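Deoxyhypusine synthase, putative (Entamoeba histolytica, PDB 7L9R) probably acts as a deoxyhypusine synthase, an NAD-dependent transferase that would build deoxyhypusine from a lysine of its protein substrate and spermidine. Local coordinates at residues R86-L91 and V115-T120; E126-K131 and T204-W209. All blocks are in the same frame, centred on the assembly; numbering follows the deposited sequence.

Contact 1: residues R86-L91 and V115-T120; sequences RCTIYL and VDYIVT
Y90 and Y117 lie side by side on one face of a parallel sheet, their rings 14° from parallel and offset, with little of one ring over the other; centroids are 5.1 Å apart, and CE2 of Y90 comes to 3.4 Å from CD2 of Y117. Next to this pair, the methyl CG2 of T88 fits in plane against the edge of the Y117 ring, 3.8 Å from CE2. On the other face, CG1 of V115 fills the dip between I89 and L91, 4.0 Å from CG2 of I89 and 4.1 Å from CB of L91, while F106 and L109 of helix 102-111 also pack on L91. The ladder between strands 87-93 and 117-120 runs from L91 N to Y117 O and from V119 N to L91 O. One step earlier, I89 O takes both D116 N and Y117 N. There the side chain of D116 replaces a backbone acceptor: its CG, anti to the carbonyl carbon (chi1 -57°), turns back to the strand, and I89 N meets the anti side of OD2 at 2.9 Å. From the opposite direction comes R86, its guanidinium plane 43° from the carboxylate, and NH2 forms a salt bridge of 3.3 Å with OD1 of D116; R347 forms another with OD2. The carboxylate thus extends the pairing beyond the regular strand, and the two arginines would probably favour its charged form.

Contact 2: residues E126-K131 and T204-W209; sequences ETDIMK and TSVITW
D128 reaches across to the start of helix 206-212 and grips it with both carboxylate oxygens: V206 N donates to OD1 and I207 N to OD2, each at 2.9 Å and with N-H...O angles of 164° and 163°. Each oxygen is met on its syn side, with the N-H somewhat out of the carboxylate plane. CG lies anti to the backbone N (chi1 -174°), which carries the group off helix 124-130 toward these first amides. R103 of helix 102-111 forms a salt bridge with OD1, so an arginine and a helix N-terminus would probably stabilise the buried charge. S205 holds the N-cap position, its CB 3.4 Å from D128 OD2, and its OG hydrogen-bonds to OG1 of T208 at 3.0 Å and to D202 O. A water donates to both K131 O and T204 OG1, bridging the two segments. Beside the carboxylate, the I207 side chain slants across that of I129, with CD1 3.7 Å from CG1 of I129; W169 of helix 160-179 packs on I129, and I193 and L200 of helix 189-200 on I207. Here a carboxylate from one helix binds the first-turn amides of another, alongside the serine N-cap S205, within the deoxyhypusine synthase fold.

In the fold
The two contacts follow one another along the chain: strand 117-120 leads directly into helix 124-130, so the chain passes from the sheet to the helical layer within a few residues. The centres are about 18 Å apart and their nearest atoms about 4 Å apart, with no direct contact. Helix 102-111 lies between the two strands of contact 1 in sequence, as in a parallel beta-alpha-beta crossover, and ties the contacts together: its V110 packs on I118, and the same helix reaches contact 2. Strand 216-218, which follows helix 206-212, pairs beside 117-120, bringing the second segment of contact 2 back to the same parallel, Rossmann-like sheet.

Contact 1: residues R86-L91 and V115-T120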
loop_
_atom_site.group_PDB
_atom_site.type_symbol
_atom_site.label_atom_id
_atom_site.label_comp_id
_atom_site.label_asym_id
_atom_site.label_seq_id
_atom_site.Cartn_x
_atom_site.Cartn_y
_atom_site.Cartn_z
ATOM N N ARG B 86 -38.318 4.962 6.328
ATOM C CA ARG B 86 -37.159 4.459 7.050
ATOM C C ARG B 86 -35.933 4.592 6.154
ATOM O O ARG B 86 -36.009 5.089 5.027
ATOM C CB ARG B 86 -37.363 3.008 7.485
ATOM C CG ARG B 86 -37.429 2.039 6.323
ATOM C CD ARG B 86 -37.606 0.625 6.818
ATOM N NE ARG B 86 -37.461 -0.344 5.742
ATOM C CZ ARG B 86 -37.377 -1.654 5.925
ATOM N NH1 ARG B 86 -37.429 -2.185 7.136
ATOM N NH2 ARG B 86 -37.225 -2.449 4.869
ATOM N N CYS B 87 -34.797 4.136 6.667
ATOM C CA CYS B 87 -33.537 4.196 5.943
ATOM C C CYS B 87 -33.419 2.979 5.033
ATOM O O CYS B 87 -33.540 1.841 5.496
ATOM C CB CYS B 87 -32.366 4.256 6.923
ATOM S SG CYS B 87 -30.744 4.418 6.143
ATOM N N THR B 88 -33.200 3.221 3.741
ATOM C CA THR B 88 -32.862 2.154 2.806
ATOM C C THR B 88 -31.388 1.808 2.981
ATOM O O THR B 88 -30.550 2.702 3.125
ATOM C CB THR B 88 -33.149 2.581 1.363
ATOM O OG1 THR B 88 -34.535 2.921 1.218
ATOM C CG2 THR B 88 -32.824 1.452 0.401
ATOM N N ILE B 89 -31.073 0.516 3.022
ATOM C CA ILE B 89 -29.732 0.054 3.366
ATOM C C ILE B 89 -29.153 -0.749 2.208
ATOM O O ILE B 89 -29.745 -1.745 1.776
ATOM C CB ILE B 89 -29.734 -0.772 4.663
ATOM C CG1 ILE B 89 -30.315 0.065 5.808
ATOM C CG2 ILE B 89 -28.331 -1.254 4.988
ATOM C CD1 ILE B 89 -30.257 -0.604 7.153
ATOM N N TYR B 90 -27.973 -0.334 1.747
ATOM C CA TYR B 90 -27.257 -0.951 0.640
ATOM C C TYR B 90 -26.033 -1.664 1.188
ATOM O O TYR B 90 -25.251 -1.068 1.936
ATOM C CB TYR B 90 -26.820 0.106 -0.384
ATOM C CG TYR B 90 -27.966 0.836 -1.040
ATOM C CD1 TYR B 90 -28.620 1.874 -0.388
ATOM C CD2 TYR B 90 -28.397 0.485 -2.314
ATOM C CE1 TYR B 90 -29.681 2.535 -0.985
ATOM C CE2 TYR B 90 -29.455 1.141 -2.919
ATOM C CZ TYR B 90 -30.092 2.165 -2.250
ATOM O OH TYR B 90 -31.143 2.818 -2.852
ATOM N N LEU B 91 -25.858 -2.928 0.814
ATOM C CA LEU B 91 -24.711 -3.709 1.255
ATOM C C LEU B 91 -23.861 -4.063 0.046
ATOM O O LEU B 91 -24.332 -4.746 -0.870
ATOM C CB LEU B 91 -25.149 -4.972 1.996
ATOM C CG LEU B 91 -24.014 -5.910 2.406
ATOM C CD1 LEU B 91 -23.018 -5.200 3.316
ATOM C CD2 LEU B 91 -24.576 -7.152 3.076
ATOM N N VAL B 115 -31.021 -5.790 5.085
ATOM C CA VAL B 115 -30.607 -4.881 4.028
ATOM C C VAL B 115 -31.619 -4.955 2.894
ATOM O O VAL B 115 -32.398 -5.903 2.781
ATOM C CB VAL B 115 -29.184 -5.187 3.516
ATOM C CG1 VAL B 115 -28.196 -5.195 4.673
ATOM C CG2 VAL B 115 -29.153 -6.515 2.768
ATOM N N ASP B 116 -31.607 -3.926 2.053
ATOM C CA ASP B 116 -32.572 -3.795 0.970
ATOM C C ASP B 116 -31.987 -4.072 -0.404
ATOM O O ASP B 116 -32.710 -4.542 -1.288
ATOM C CB ASP B 116 -33.173 -2.389 0.983
ATOM C CG ASP B 116 -33.829 -2.061 2.317
ATOM O OD1 ASP B 116 -34.665 -2.868 2.784
ATOM O OD2 ASP B 116 -33.498 -1.011 2.907
ATOM N N TYR B 117 -30.700 -3.804 -0.600
ATOM C CA TYR B 117 -30.045 -3.988 -1.883
ATOM C C TYR B 117 -28.623 -4.447 -1.637
ATOM O O TYR B 117 -28.003 -4.080 -0.636
ATOM C CB TYR B 117 -30.007 -2.699 -2.717
ATOM C CG TYR B 117 -31.356 -2.158 -3.118
ATOM C CD1 TYR B 117 -32.014 -2.651 -4.238
ATOM C CD2 TYR B 117 -31.961 -1.135 -2.397
ATOM C CE1 TYR B 117 -33.241 -2.154 -4.621
ATOM C CE2 TYR B 117 -33.198 -0.628 -2.772
ATOM C CZ TYR B 117 -33.833 -1.144 -3.887
ATOM O OH TYR B 117 -35.058 -0.655 -4.287
ATOM N N ILE B 118 -28.103 -5.227 -2.575
ATOM C CA ILE B 118 -26.719 -5.673 -2.546
ATOM C C ILE B 118 -26.049 -5.263 -3.851
ATOM O O ILE B 118 -26.666 -5.313 -4.920
ATOM C CB ILE B 118 -26.617 -7.195 -2.329
ATOM C CG1 ILE B 118 -26.999 -7.550 -0.892
ATOM C CG2 ILE B 118 -25.220 -7.700 -2.644
ATOM C CD1 ILE B 118 -26.934 -9.029 -0.610
ATOM N N VAL B 119 -24.805 -4.812 -3.753
ATOM C CA VAL B 119 -23.941 -4.608 -4.908
ATOM C C VAL B 119 -22.714 -5.475 -4.699
ATOM O O VAL B 119 -22.135 -5.480 -3.606
ATOM C CB VAL B 119 -23.548 -3.131 -5.086
ATOM C CG1 VAL B 119 -22.706 -2.963 -6.339
ATOM C CG2 VAL B 119 -24.787 -2.250 -5.159
ATOM N N THR B 120 -22.344 -6.251 -5.711
ATOM C CA THR B 120 -21.171 -7.100 -5.567
ATOM C C THR B 120 -20.443 -7.191 -6.906
ATOM O O THR B 120 -20.807 -6.529 -7.883
ATOM C CB THR B 120 -21.552 -8.475 -4.999
ATOM O OG1 THR B 120 -20.356 -9.203 -4.689
ATOM C CG2 THR B 120 -22.400 -9.266 -5.983
#

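Contact 2: residues E126-K131 and T204-W209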
loop_
_atom_site.group_PDB
_atom_site.type_symbol
_atom_site.label_atom_id
_atom_site.label_comp_id
_atom_site.label_asym_id
_atom_site.label_seq_id
_atom_site.Cartn_x
_atom_site.Cartn_y
_atom_site.Cartn_z
ATOM N N GLU B 126 -21.338 -16.895 -8.305
ATOM C CA GLU B 126 -20.960 -18.274 -8.595
ATOM C C GLU B 126 -20.343 -18.949 -7.375
ATOM O O GLU B 126 -20.486 -20.165 -7.201
ATOM C CB GLU B 126 -19.998 -18.314 -9.785
ATOM C CG GLU B 126 -20.567 -17.694 -11.054
ATOM C CD GLU B 126 -20.184 -16.225 -11.225
ATOM O OE1 GLU B 126 -20.254 -15.464 -10.233
ATOM O OE2 GLU B 126 -19.821 -15.837 -12.357
ATOM N N THR B 127 -19.663 -18.176 -6.526
ATOM C CA THR B 127 -19.132 -18.716 -5.277
ATOM C C THR B 127 -20.257 -19.135 -4.340
ATOM O O THR B 127 -20.189 -20.203 -3.721
ATOM C CB THR B 127 -18.232 -17.676 -4.614
ATOM O OG1 THR B 127 -17.176 -17.339 -5.516
ATOM C CG2 THR B 127 -17.638 -18.187 -3.302
ATOM N N ASP B 128 -21.306 -18.310 -4.239
ATOM C CA ASP B 128 -22.447 -18.638 -3.389
ATOM C C ASP B 128 -23.111 -19.931 -3.848
ATOM O O ASP B 128 -23.444 -20.797 -3.025
ATOM C CB ASP B 128 -23.430 -17.465 -3.403
ATOM C CG ASP B 128 -24.598 -17.641 -2.439
ATOM O OD1 ASP B 128 -24.372 -18.018 -1.264
ATOM O OD2 ASP B 128 -25.749 -17.366 -2.855
ATOM N N ILE B 129 -23.263 -20.094 -5.169
ATOM C CA ILE B 129 -23.795 -21.327 -5.746
ATOM C C ILE B 129 -22.847 -22.492 -5.491
ATOM O O ILE B 129 -23.270 -23.585 -5.094
ATOM C CB ILE B 129 -24.044 -21.140 -7.255
ATOM C CG1 ILE B 129 -25.140 -20.106 -7.510
ATOM C CG2 ILE B 129 -24.369 -22.474 -7.926
ATOM C CD1 ILE B 129 -25.255 -19.693 -8.970
ATOM N N MET B 130 -21.551 -22.277 -5.738
ATOM C CA MET B 130 -20.563 -23.344 -5.614
ATOM C C MET B 130 -20.540 -23.923 -4.204
ATOM O O MET B 130 -20.419 -25.141 -4.027
ATOM C CB MET B 130 -19.185 -22.802 -6.003
ATOM C CG MET B 130 -18.071 -23.825 -5.998
ATOM S SD MET B 130 -16.487 -23.145 -6.548
ATOM C CE MET B 130 -16.987 -22.206 -7.986
ATOM N N LYS B 131 -20.679 -23.070 -3.186
ATOM C CA LYS B 131 -20.651 -23.540 -1.807
ATOM C C LYS B 131 -21.859 -24.391 -1.440
ATOM O O LYS B 131 -21.820 -25.060 -0.404
ATOM C CB LYS B 131 -20.546 -22.358 -0.842
ATOM C CG LYS B 131 -19.173 -21.716 -0.824
ATOM C CD LYS B 131 -19.094 -20.586 0.178
ATOM C CE LYS B 131 -17.640 -20.228 0.469
ATOM N NZ LYS B 131 -17.499 -19.159 1.502
ATOM N N THR B 204 -29.065 -22.247 2.422
ATOM C CA THR B 204 -27.760 -21.810 2.905
ATOM C C THR B 204 -27.151 -20.717 2.039
ATOM O O THR B 204 -26.130 -20.135 2.428
ATOM C CB THR B 204 -26.771 -22.980 2.991
ATOM O OG1 THR B 204 -26.339 -23.351 1.678
ATOM C CG2 THR B 204 -27.399 -24.193 3.697
ATOM N N SER B 205 -27.749 -20.413 0.892
ATOM C CA SER B 205 -27.162 -19.480 -0.059
ATOM C C SER B 205 -27.748 -18.080 0.098
ATOM O O SER B 205 -28.904 -17.900 0.496
ATOM C CB SER B 205 -27.368 -19.964 -1.493
ATOM O OG SER B 205 -28.629 -19.560 -1.979
ATOM N N VAL B 206 -26.918 -17.086 -0.215
ATOM C CA VAL B 206 -27.365 -15.697 -0.212
ATOM C C VAL B 206 -28.454 -15.482 -1.263
ATOM O O VAL B 206 -29.501 -14.880 -0.981
ATOM C CB VAL B 206 -26.165 -14.755 -0.433
ATOM C CG1 VAL B 206 -26.630 -13.324 -0.654
ATOM C CG2 VAL B 206 -25.185 -14.836 0.751
ATOM N N ILE B 207 -28.243 -15.995 -2.482
ATOM C CA ILE B 207 -29.140 -15.617 -3.576
ATOM C C ILE B 207 -30.530 -16.225 -3.407
ATOM O O ILE B 207 -31.530 -15.606 -3.794
ATOM C CB ILE B 207 -28.545 -15.977 -4.955
ATOM C CG1 ILE B 207 -28.389 -17.490 -5.112
ATOM C CG2 ILE B 207 -27.219 -15.257 -5.171
ATOM C CD1 ILE B 207 -27.971 -17.899 -6.503
ATOM N N THR B 208 -30.643 -17.418 -2.822
ATOM C CA THR B 208 -31.980 -17.967 -2.607
ATOM C C THR B 208 -32.779 -17.091 -1.652
ATOM O O THR B 208 -33.959 -16.809 -1.896
ATOM C CB THR B 208 -31.908 -19.398 -2.081
ATOM O OG1 THR B 208 -31.359 -20.262 -3.089
ATOM C CG2 THR B 208 -33.299 -19.886 -1.681
ATOM N N TRP B 209 -32.148 -16.634 -0.570
ATOM C CA TRP B 209 -32.841 -15.779 0.387
ATOM C C TRP B 209 -33.068 -14.378 -0.166
ATOM O O TRP B 209 -34.029 -13.710 0.228
ATOM C CB TRP B 209 -32.066 -15.718 1.701
ATOM C CG TRP B 209 -32.346 -16.888 2.607
ATOM C CD1 TRP B 209 -31.528 -17.951 2.848
ATOM C CD2 TRP B 209 -33.530 -17.110 3.384
ATOM N NE1 TRP B 209 -32.123 -18.817 3.722
ATOM C CE2 TRP B 209 -33.354 -18.327 4.070
ATOM C CE3 TRP B 209 -34.720 -16.398 3.565
ATOM C CZ2 TRP B 209 -34.324 -18.853 4.928
ATOM C CZ3 TRP B 209 -35.690 -16.924 4.425
ATOM C CH2 TRP B 209 -35.480 -18.135 5.096
HETATM O O HOH W 1 -23.647 -23.887 1.588
#